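Local structure of mannan endo-1,4-beta-mannosidase (Bacillus subtilis, 3CBW) at residues W103-P109 with Q165-V169; A255-Y261 with Q296-T301; E58-I62 with D309-V315. The protein catalyses the random endo hydrolysis of beta-1,4-mannosidic linkages in mannan, galactomannan and glucomannan, and so takes part in glucomannan degradation. The protein carries 3 engineered substitutions. All blocks are in the same frame, centred on the assembly; numbering follows the deposited sequence.

In the fold
A TIM-barrel glycosidase of family 26 joins distant parts of its chain around one curled parallel sheet. Contact 3 links helix 57-66 to the segment after strand 301-306, and contacts 1 and 2 fall in series inside the loop it closes. Contact 1 lies where strands 108-114 and 169-172 begin; contact 2 joins the segment after strand 245-252 to the end of helix 287-297. Centres lie about 28 Å apart for contacts 1 and 2, about 21 Å for contacts 1 and 3, about 23 Å for contacts 2 and 3. Nearest atoms stay about 10 to 13 Å apart, so no two touch; they share the barrel sheet. Contact 3 adjoins the probable substrate-binding residue N308.

Contact 1 (W103-P109 with Q165-V169); sequences WKNGGIP and QGVPV
The ring of P168 lies over the face of the W103 indole, in a contact with no hydrogen bond across it. In the conformer described, one of two modelled for P168, its CD sits 3.5 Å from the centroid of the six-membered ring of W103 and only 7° off the ring normal, a nearly ideal CH-pi geometry. The neighbouring methylene reaches the outer rim of the same face, with P168 CG 3.4 Å from W103 CZ3. The indole is presented this way because W103 CG stands anti to the backbone N (chi1 169°), which carries the ring out from the last turn of its helix.

V167 adds both of its methyl branches beside the proline. CG1 lies 3.7 Å from W103 CB, while CG2 approaches the pyrrole side, 3.8 Å from W103 CD1. The same CG1 also meets P109, whose CG is 3.6 Å away, so one methyl group is shared between the end of the helix and the start of the strand. P109 in turn closes over the carbonyl of P168, its CD 3.3 Å from P168 O. That oxygen is buried with no hydrogen-bonding partner, a polar cost within an otherwise apolar junction. Further along, P109 CG comes within 4.2 Å of V169 CG2.

Both approaches to the contact turn on glycine: G106 and G166, each with positive phi, are the C-prime residues of Schellman motifs ending helices 96-104 and 143-163. From these turns the chain enters strands 108-114 and 169-172, neighbours in the parallel barrel sheet and already linked by a backbone bond between P109 and L170. Helix 21-32 packs against the pair through T22, which touches both W103 and P168, and W335 meets the indole edge-to-face.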
loop_
_atom_site.group_PDB
_atom_site.type_symbol
_atom_site.label_atom_id
_atom_site.label_comp_id
_atom_site.label_asym_id
_atom_site.label_seq_id
_atom_site.Cartn_x
_atom_site.Cartn_y
_atom_site.Cartn_z
ATOM N N TRP A 103 12.737 -9.468 0.110
ATOM C CA TRP A 103 13.609 -8.648 0.952
ATOM C C TRP A 103 15.048 -9.163 0.962
ATOM O O TRP A 103 16.003 -8.391 0.766
ATOM C CB TRP A 103 13.069 -8.570 2.379
ATOM C CG TRP A 103 14.049 -7.979 3.347
ATOM C CD1 TRP A 103 14.800 -8.653 4.268
ATOM C CD2 TRP A 103 14.422 -6.604 3.452
ATOM N NE1 TRP A 103 15.605 -7.777 4.954
ATOM C CE2 TRP A 103 15.390 -6.513 4.473
ATOM C CE3 TRP A 103 14.018 -5.434 2.796
ATOM C CZ2 TRP A 103 15.974 -5.308 4.835
ATOM C CZ3 TRP A 103 14.601 -4.236 3.167
ATOM C CH2 TRP A 103 15.564 -4.183 4.184
ATOM N N LYS A 104 15.213 -10.465 1.197
ATOM C CA LYS A 104 16.542 -11.089 1.186
ATOM C C LYS A 104 17.295 -10.784 -0.106
ATOM O O LYS A 104 18.503 -10.548 -0.091
ATOM C CB LYS A 104 16.394 -12.605 1.367
ATOM C CG LYS A 104 17.678 -13.418 1.257
ATOM C CD LYS A 104 18.579 -13.243 2.467
ATOM C CE LYS A 104 19.705 -14.272 2.477
ATOM N NZ LYS A 104 19.213 -15.630 2.862
ATOM N N ASN A 105 16.566 -10.765 -1.217
ATOM C CA ASN A 105 17.143 -10.591 -2.540
ATOM C C ASN A 105 17.096 -9.172 -3.095
ATOM O O ASN A 105 17.266 -8.958 -4.299
ATOM C CB ASN A 105 16.543 -11.597 -3.510
ATOM C CG ASN A 105 16.984 -13.001 -3.203
ATOM O OD1 ASN A 105 18.177 -13.303 -3.199
ATOM N ND2 ASN A 105 16.032 -13.871 -2.935
ATOM N N GLY A 106 16.886 -8.199 -2.209
ATOM C CA GLY A 106 17.138 -6.804 -2.567
ATOM C C GLY A 106 15.940 -5.935 -2.905
ATOM O O GLY A 106 16.114 -4.857 -3.469
ATOM N N GLY A 107 14.732 -6.383 -2.564
ATOM C CA GLY A 107 13.534 -5.560 -2.715
ATOM C C GLY A 107 12.862 -5.341 -1.372
ATOM O O GLY A 107 13.469 -5.574 -0.314
ATOM N N ILE A 108 11.616 -4.866 -1.405
ATOM C CA ILE A 108 10.839 -4.606 -0.188
ATOM C C ILE A 108 9.405 -5.089 -0.417
ATOM O O ILE A 108 8.808 -4.802 -1.458
ATOM C CB ILE A 108 10.782 -3.088 0.167
ATOM C CG1 ILE A 108 12.164 -2.468 0.379
ATOM C CG2 ILE A 108 9.919 -2.842 1.411
ATOM C CD1 ILE A 108 12.124 -0.933 0.447
ATOM N N PRO A 109 8.845 -5.846 0.537
ATOM C CA PRO A 109 7.449 -6.272 0.390
ATOM C C PRO A 109 6.436 -5.217 0.820
ATOM O O PRO A 109 6.712 -4.375 1.680
ATOM C CB PRO A 109 7.379 -7.514 1.283
ATOM C CG PRO A 109 8.354 -7.210 2.385
ATOM C CD PRO A 109 9.478 -6.413 1.747
ATOM N N GLN A 165 11.926 -12.606 10.852
ATOM C CA GLN A 165 13.130 -12.525 10.024
ATOM C C GLN A 165 13.590 -11.076 9.829
ATOM O O GLN A 165 14.442 -10.802 8.978
ATOM C CB GLN A 165 12.898 -13.192 8.670
ATOM C CG GLN A 165 12.668 -14.686 8.737
ATOM C CD GLN A 165 13.967 -15.451 8.709
ATOM O OE1 GLN A 165 14.659 -15.553 9.720
ATOM N NE2 GLN A 165 14.315 -15.986 7.539
ATOM N N GLY A 166 13.009 -10.152 10.594
ATOM C CA GLY A 166 13.418 -8.745 10.526
ATOM C C GLY A 166 13.070 -8.047 9.213
ATOM O O GLY A 166 13.739 -7.088 8.832
ATOM N N VAL A 167 12.034 -8.521 8.521
ATOM C CA VAL A 167 11.676 -7.990 7.206
ATOM C C VAL A 167 10.744 -6.783 7.348
ATOM O O VAL A 167 9.629 -6.929 7.858
ATOM C CB VAL A 167 10.971 -9.072 6.382
ATOM C CG1 VAL A 167 10.469 -8.519 5.052
ATOM C CG2 VAL A 167 11.911 -10.264 6.168
ATOM N N PRO A 168 11.185 -5.588 6.901
ATOM C CA PRO A 168 10.300 -4.425 6.907
ATOM C C PRO A 168 9.175 -4.625 5.892
ATOM O O PRO A 168 9.409 -5.183 4.819
ATOM C CB PRO A 168 11.214 -3.290 6.444
ATOM C CG PRO A 168 12.259 -3.959 5.623
ATOM C CD PRO A 168 12.485 -5.296 6.268
ATOM N N VAL A 169 7.992 -4.130 6.224
ATOM C CA VAL A 169 6.825 -4.282 5.357
ATOM C C VAL A 169 6.127 -2.943 5.193
ATOM O O VAL A 169 5.817 -2.277 6.186
ATOM C CB VAL A 169 5.800 -5.271 5.982
ATOM C CG1 VAL A 169 4.485 -5.327 5.188
ATOM C CG2 VAL A 169 6.404 -6.652 6.115
#

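Contact 2 (A255-Y261 with Q296-T301); sequences AYSINGY and QKYPKT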
loop_
_atom_site.group_PDB
_atom_site.type_symbol
_atom_site.label_atom_id
_atom_site.label_comp_id
_atom_site.label_asym_id
_atom_site.label_seq_id
_atom_site.Cartn_x
_atom_site.Cartn_y
_atom_site.Cartn_z
ATOM N N ALA A 255 -1.439 11.105 -17.080
ATOM C CA ALA A 255 -0.494 11.076 -15.965
ATOM C C ALA A 255 -0.224 12.425 -15.329
ATOM O O ALA A 255 0.266 12.488 -14.218
ATOM C CB ALA A 255 0.821 10.477 -16.425
ATOM N N TYR A 256 -0.544 13.505 -16.027
ATOM C CA TYR A 256 -0.136 14.834 -15.605
ATOM C C TYR A 256 -1.226 15.577 -14.841
ATOM O O TYR A 256 -0.969 16.661 -14.308
ATOM C CB TYR A 256 0.286 15.645 -16.829
ATOM C CG TYR A 256 1.486 15.072 -17.549
ATOM C CD1 TYR A 256 2.743 15.636 -17.391
ATOM C CD2 TYR A 256 1.357 13.965 -18.389
ATOM C CE1 TYR A 256 3.848 15.118 -18.061
ATOM C CE2 TYR A 256 2.451 13.438 -19.037
ATOM C CZ TYR A 256 3.676 14.016 -18.876
ATOM O OH TYR A 256 4.736 13.483 -19.567
ATOM N N SER A 257 -2.421 14.989 -14.798
ATOM C CA SER A 257 -3.598 15.621 -14.205
ATOM C C SER A 257 -4.039 14.971 -12.906
ATOM O O SER A 257 -5.162 15.189 -12.452
ATOM C CB SER A 257 -4.751 15.611 -15.205
ATOM O OG SER A 257 -4.490 16.541 -16.237
ATOM N N ILE A 258 -3.162 14.179 -12.303
ATOM C CA ILE A 258 -3.521 13.492 -11.068
ATOM C C ILE A 258 -3.631 14.509 -9.943
ATOM O O ILE A 258 -2.722 15.310 -9.732
ATOM C CB ILE A 258 -2.517 12.383 -10.715
ATOM C CG1 ILE A 258 -2.396 11.378 -11.868
ATOM C CG2 ILE A 258 -2.964 11.667 -9.445
ATOM C CD1 ILE A 258 -1.195 10.437 -11.767
ATOM N N ASN A 259 -4.772 14.493 -9.262
ATOM C CA ASN A 259 -5.050 15.412 -8.171
ATOM C C ASN A 259 -4.641 14.810 -6.833
ATOM O O ASN A 259 -4.891 13.628 -6.580
ATOM C CB ASN A 259 -6.555 15.720 -8.188
ATOM C CG ASN A 259 -6.989 16.686 -7.109
ATOM O OD1 ASN A 259 -7.086 16.325 -5.934
ATOM N ND2 ASN A 259 -7.300 17.920 -7.507
ATOM N N GLY A 260 -4.008 15.616 -5.984
ATOM C CA GLY A 260 -3.802 15.224 -4.589
ATOM C C GLY A 260 -2.379 15.307 -4.079
ATOM O O GLY A 260 -2.143 15.254 -2.872
ATOM N N TYR A 261 -1.424 15.432 -4.994
ATOM C CA TYR A 261 -0.015 15.463 -4.640
ATOM C C TYR A 261 0.325 16.645 -3.727
ATOM O O TYR A 261 1.018 16.487 -2.729
ATOM C CB TYR A 261 0.828 15.484 -5.910
ATOM C CG TYR A 261 2.294 15.756 -5.718
ATOM C CD1 TYR A 261 3.184 14.718 -5.458
ATOM C CD2 TYR A 261 2.798 17.050 -5.821
ATOM C CE1 TYR A 261 4.533 14.958 -5.306
ATOM C CE2 TYR A 261 4.144 17.311 -5.653
ATOM C CZ TYR A 261 5.003 16.257 -5.398
ATOM O OH TYR A 261 6.339 16.479 -5.260
ATOM N N GLN A 296 8.350 15.881 -13.732
ATOM C CA GLN A 296 7.888 17.258 -13.948
ATOM C C GLN A 296 6.901 17.770 -12.902
ATOM O O GLN A 296 6.886 18.968 -12.593
ATOM C CB GLN A 296 7.224 17.379 -15.323
ATOM C CG GLN A 296 8.151 17.150 -16.503
ATOM C CD GLN A 296 7.674 17.880 -17.738
ATOM O OE1 GLN A 296 7.539 19.107 -17.727
ATOM N NE2 GLN A 296 7.395 17.136 -18.803
ATOM N N LYS A 297 6.050 16.878 -12.397
ATOM C CA LYS A 297 4.860 17.248 -11.610
ATOM C C LYS A 297 4.899 16.704 -10.176
ATOM O O LYS A 297 4.332 17.304 -9.278
ATOM C CB LYS A 297 3.569 16.709 -12.261
ATOM C CG LYS A 297 3.366 16.983 -13.765
ATOM C CD LYS A 297 3.229 18.462 -14.099
ATOM C CE LYS A 297 1.935 19.064 -13.575
ATOM N NZ LYS A 297 1.896 20.504 -13.956
ATOM N N TYR A 298 5.523 15.543 -9.968
ATOM C CA TYR A 298 5.436 14.854 -8.670
ATOM C C TYR A 298 6.823 14.425 -8.170
ATOM O O TYR A 298 7.033 13.262 -7.829
ATOM C CB TYR A 298 4.490 13.629 -8.754
ATOM C CG TYR A 298 3.282 13.791 -9.662
ATOM C CD1 TYR A 298 2.248 14.687 -9.360
ATOM C CD2 TYR A 298 3.163 13.027 -10.821
ATOM C CE1 TYR A 298 1.137 14.819 -10.207
ATOM C CE2 TYR A 298 2.060 13.155 -11.666
ATOM C CZ TYR A 298 1.063 14.058 -11.359
ATOM O OH TYR A 298 -0.028 14.189 -12.205
ATOM N N PRO A 299 7.785 15.359 -8.100
ATOM C CA PRO A 299 9.157 14.931 -7.847
ATOM C C PRO A 299 9.425 14.294 -6.476
ATOM O O PRO A 299 10.399 13.549 -6.338
ATOM C CB PRO A 299 9.971 16.224 -8.031
ATOM C CG PRO A 299 8.993 17.301 -7.718
ATOM C CD PRO A 299 7.705 16.817 -8.300
ATOM N N LYS A 300 8.575 14.576 -5.486
ATOM C CA LYS A 300 8.747 13.985 -4.149
ATOM C C LYS A 300 8.317 12.513 -4.071
ATOM O O LYS A 300 8.497 11.872 -3.038
ATOM C CB LYS A 300 8.014 14.806 -3.089
ATOM C CG LYS A 300 8.605 16.187 -2.859
ATOM C CD LYS A 300 7.818 16.907 -1.787
ATOM C CE LYS A 300 8.499 18.193 -1.371
ATOM N NZ LYS A 300 7.746 18.803 -0.241
ATOM N N THR A 301 7.759 11.982 -5.156
ATOM C CA THR A 301 7.387 10.567 -5.210
ATOM C C THR A 301 8.576 9.670 -4.872
ATOM O O THR A 301 9.647 9.775 -5.486
ATOM C CB THR A 301 6.897 10.194 -6.617
ATOM O OG1 THR A 301 5.756 10.988 -6.944
ATOM C CG2 THR A 301 6.505 8.732 -6.683
#
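Two tyrosines, Y261 and Y298, interlock the segment that leads from strand 245-252 into helix 261-265 with the turn that follows helix 287-297, on the way to the next barrel strand. Each sends its hydroxyl into the backbone of the other segment. Y298 OH donates to A255 O at 2.7 Å, approaching from somewhat outside the carbonyl plane, and accepts from I258 N at 3.1 Å along a bent path. In the reverse direction, Y261 OH receives the amide of K300, whose N lies 2.9 Å away in a fairly straight bond of 159°.

The rings themselves meet edge-to-face: the edge of Y298 is directed at the face of Y261, with ring centroids 5.6 Å apart and planes at 61°. Onto that face of Y261 also comes Y298 CA, 3.8 Å from the ring centroid in a CH-pi contact. A chi1 of 170° swings the Y261 ring away from its own amide nitrogen and out from the first turn of the short helix. F271 and F273 of strand 271-278 add further edge-to-face contacts, to Y261 and Y298 respectively. Beside them I258 sets CB 3.4 Å from Y298 OH.

The turn spanning Y298 to T301 is type I and carries a side-chain bond of its own, T301 OG1 donating in plane to a lone pair of Y298 O at 2.8 Å. Y298 O also accepts from T301 N. With one hydroxyl acting as donor and acceptor at once and the other taking an amide hydrogen, two phenol groups satisfy backbone polar atoms that lie in loop or turn, where regular helix or strand pairing is lacking.

Contact 3 (E58-I62 with D309-V315); sequences EADRI and DEWSAAV
E58 and S312 face each other across a short hydrogen bond, S312 OG donating to the syn lone pair of E58 OE2 at 2.5 Å. The glutamate owes its reach to a bent chain: chi1 of 178° first extends it away from its own amide nitrogen, then chi2 folds to 63° and turns the carboxylate toward the opposing loop. The serine answers with its OG turned away from its own backbone N, toward the glutamate. S312 OG is donor and acceptor at once, since it also accepts from A314 N at 2.9 Å and so forms an ST turn.

The other carboxylate oxygen is held from its own helix. R61 NH2 makes a salt bridge to E58 OE1 at 3.0 Å, again on the syn side, with the oxygen tilted out of the guanidinium plane; a bend at chi3 (-39°) sets the arginine head beside the E58 carboxylate, facing S312 and V315. Over one guanidinium face lies V315, its CG1 3.3 Å from R61 NH1. Two waters complete the set: one donates to E58 OE2 at 2.7 Å and accepts from A313 N, the other bridges E58 OE1 to D309 N. Four hydrogen bonds thus grip the carboxylate and should restrict its rotation, a setting consistent with a charged, ionised group.

Next to this polar patch the packing is apolar, with A314 CB 4.1 Å from I62 CG1. The pair ties helix 57-66 to the loop between strand 301-306 and helix 319-324. E58 also touches N308, which by similarity binds substrate, placing the contact beside the probable substrate site. E58 and I62 both rest on A45 of strand 41-49, and Y323 of helix 319-324 packs on I62 and A313.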
loop_
_atom_site.group_PDB
_atom_site.type_symbol
_atom_site.label_atom_id
_atom_site.label_comp_id
_atom_site.label_asym_id
_atom_site.label_seq_id
_atom_site.Cartn_x
_atom_site.Cartn_y
_atom_site.Cartn_z
ATOM N N GLU A 58 4.304 -12.024 -12.049
ATOM C CA GLU A 58 4.344 -10.598 -12.358
ATOM C C GLU A 58 5.776 -10.036 -12.329
ATOM O O GLU A 58 6.186 -9.370 -13.269
ATOM C CB GLU A 58 3.391 -9.813 -11.436
ATOM C CG GLU A 58 3.386 -8.294 -11.658
ATOM C CD GLU A 58 2.893 -7.871 -13.042
ATOM O OE1 GLU A 58 2.234 -8.674 -13.749
ATOM O OE2 GLU A 58 3.145 -6.708 -13.425
ATOM N N ALA A 59 6.535 -10.332 -11.277
ATOM C CA ALA A 59 7.939 -9.917 -11.219
ATOM C C ALA A 59 8.742 -10.499 -12.378
ATOM O O ALA A 59 9.546 -9.806 -12.991
ATOM C CB ALA A 59 8.563 -10.320 -9.894
ATOM N N ASP A 60 8.502 -11.775 -12.682
ATOM C CA ASP A 60 9.264 -12.457 -13.720
ATOM C C ASP A 60 8.964 -11.909 -15.122
ATOM O O ASP A 60 9.879 -11.785 -15.941
ATOM C CB ASP A 60 9.052 -13.977 -13.639
ATOM C CG ASP A 60 9.658 -14.595 -12.376
ATOM O OD1 ASP A 60 10.557 -13.972 -11.767
ATOM O OD2 ASP A 60 9.251 -15.713 -11.994
ATOM N N ARG A 61 7.700 -11.551 -15.373
ATOM C CA ARG A 61 7.271 -10.937 -16.645
ATOM C C ARG A 61 7.892 -9.563 -16.837
ATOM O O ARG A 61 8.264 -9.200 -17.945
ATOM C CB ARG A 61 5.746 -10.778 -16.717
ATOM C CG ARG A 61 4.964 -11.995 -17.154
ATOM C CD ARG A 61 3.579 -11.604 -17.699
ATOM N NE ARG A 61 2.932 -10.510 -16.962
ATOM C CZ ARG A 61 1.727 -10.018 -17.251
ATOM N NH1 ARG A 61 1.016 -10.517 -18.256
ATOM N NH2 ARG A 61 1.218 -9.029 -16.527
ATOM N N ILE A 62 7.975 -8.785 -15.756
ATOM C CA ILE A 62 8.611 -7.475 -15.824
ATOM C C ILE A 62 10.099 -7.628 -16.146
ATOM O O ILE A 62 10.656 -6.895 -16.966
ATOM C CB ILE A 62 8.383 -6.681 -14.513
ATOM C CG1 ILE A 62 6.895 -6.339 -14.370
ATOM C CG2 ILE A 62 9.247 -5.430 -14.489
ATOM C CD1 ILE A 62 6.482 -5.929 -12.986
ATOM N N ASP A 309 -1.953 -8.008 -13.994
ATOM C CA ASP A 309 -2.889 -8.298 -15.085
ATOM C C ASP A 309 -2.842 -7.215 -16.171
ATOM O O ASP A 309 -1.751 -6.842 -16.595
ATOM C CB ASP A 309 -4.297 -8.542 -14.527
ATOM C CG ASP A 309 -4.345 -9.715 -13.548
ATOM O OD1 ASP A 309 -3.432 -10.572 -13.568
ATOM O OD2 ASP A 309 -5.307 -9.780 -12.759
ATOM N N GLU A 310 -3.992 -6.708 -16.615
ATOM C CA GLU A 310 -4.015 -5.745 -17.729
ATOM C C GLU A 310 -3.415 -4.371 -17.391
ATOM O O GLU A 310 -3.118 -3.578 -18.294
ATOM C CB GLU A 310 -5.428 -5.601 -18.320
ATOM C CG GLU A 310 -6.474 -5.063 -17.358
ATOM C CD GLU A 310 -7.262 -6.162 -16.649
ATOM O OE1 GLU A 310 -8.458 -5.926 -16.367
ATOM O OE2 GLU A 310 -6.703 -7.256 -16.390
ATOM N N TRP A 311 -3.241 -4.101 -16.095
ATOM C CA TRP A 311 -2.625 -2.863 -15.616
ATOM C C TRP A 311 -1.099 -2.946 -15.570
ATOM O O TRP A 311 -0.423 -1.943 -15.331
ATOM C CB TRP A 311 -3.138 -2.509 -14.211
ATOM C CG TRP A 311 -4.614 -2.256 -14.130
ATOM C CD1 TRP A 311 -5.268 -1.095 -14.424
ATOM C CD2 TRP A 311 -5.617 -3.187 -13.713
ATOM N NE1 TRP A 311 -6.623 -1.246 -14.225
ATOM C CE2 TRP A 311 -6.862 -2.525 -13.791
ATOM C CE3 TRP A 311 -5.585 -4.524 -13.289
ATOM C CZ2 TRP A 311 -8.070 -3.154 -13.454
ATOM C CZ3 TRP A 311 -6.788 -5.150 -12.961
ATOM C CH2 TRP A 311 -8.009 -4.462 -13.043
ATOM N N SER A 312 -0.558 -4.149 -15.773
ATOM C CA SER A 312 0.863 -4.418 -15.562
ATOM C C SER A 312 1.774 -3.587 -16.438
ATOM O O SER A 312 1.498 -3.381 -17.621
ATOM C CB SER A 312 1.164 -5.898 -15.810
ATOM O OG SER A 312 2.563 -6.152 -15.826
ATOM N N ALA A 313 2.893 -3.148 -15.871
ATOM C CA ALA A 313 3.926 -2.502 -16.671
ATOM C C ALA A 313 4.365 -3.414 -17.816
ATOM O O ALA A 313 4.633 -2.941 -18.912
ATOM C CB ALA A 313 5.118 -2.143 -15.807
ATOM N N ALA A 314 4.414 -4.725 -17.567
ATOM C CA ALA A 314 4.946 -5.661 -18.560
ATOM C C ALA A 314 4.170 -5.682 -19.877
ATOM O O ALA A 314 4.759 -5.930 -20.934
ATOM C CB ALA A 314 5.045 -7.069 -17.983
ATOM N N VAL A 315 2.866 -5.415 -19.814
ATOM C CA VAL A 315 1.992 -5.545 -20.996
ATOM C C VAL A 315 1.531 -4.196 -21.540
ATOM O O VAL A 315 0.714 -4.130 -22.462
ATOM C CB VAL A 315 0.770 -6.453 -20.710
ATOM C CG1 VAL A 315 1.230 -7.825 -20.224
ATOM C CG2 VAL A 315 -0.183 -5.807 -19.704
HETATM O O HOH W 1 3.264 -4.035 -12.968
HETATM O O HOH W 2 0.155 -10.366 -13.667
#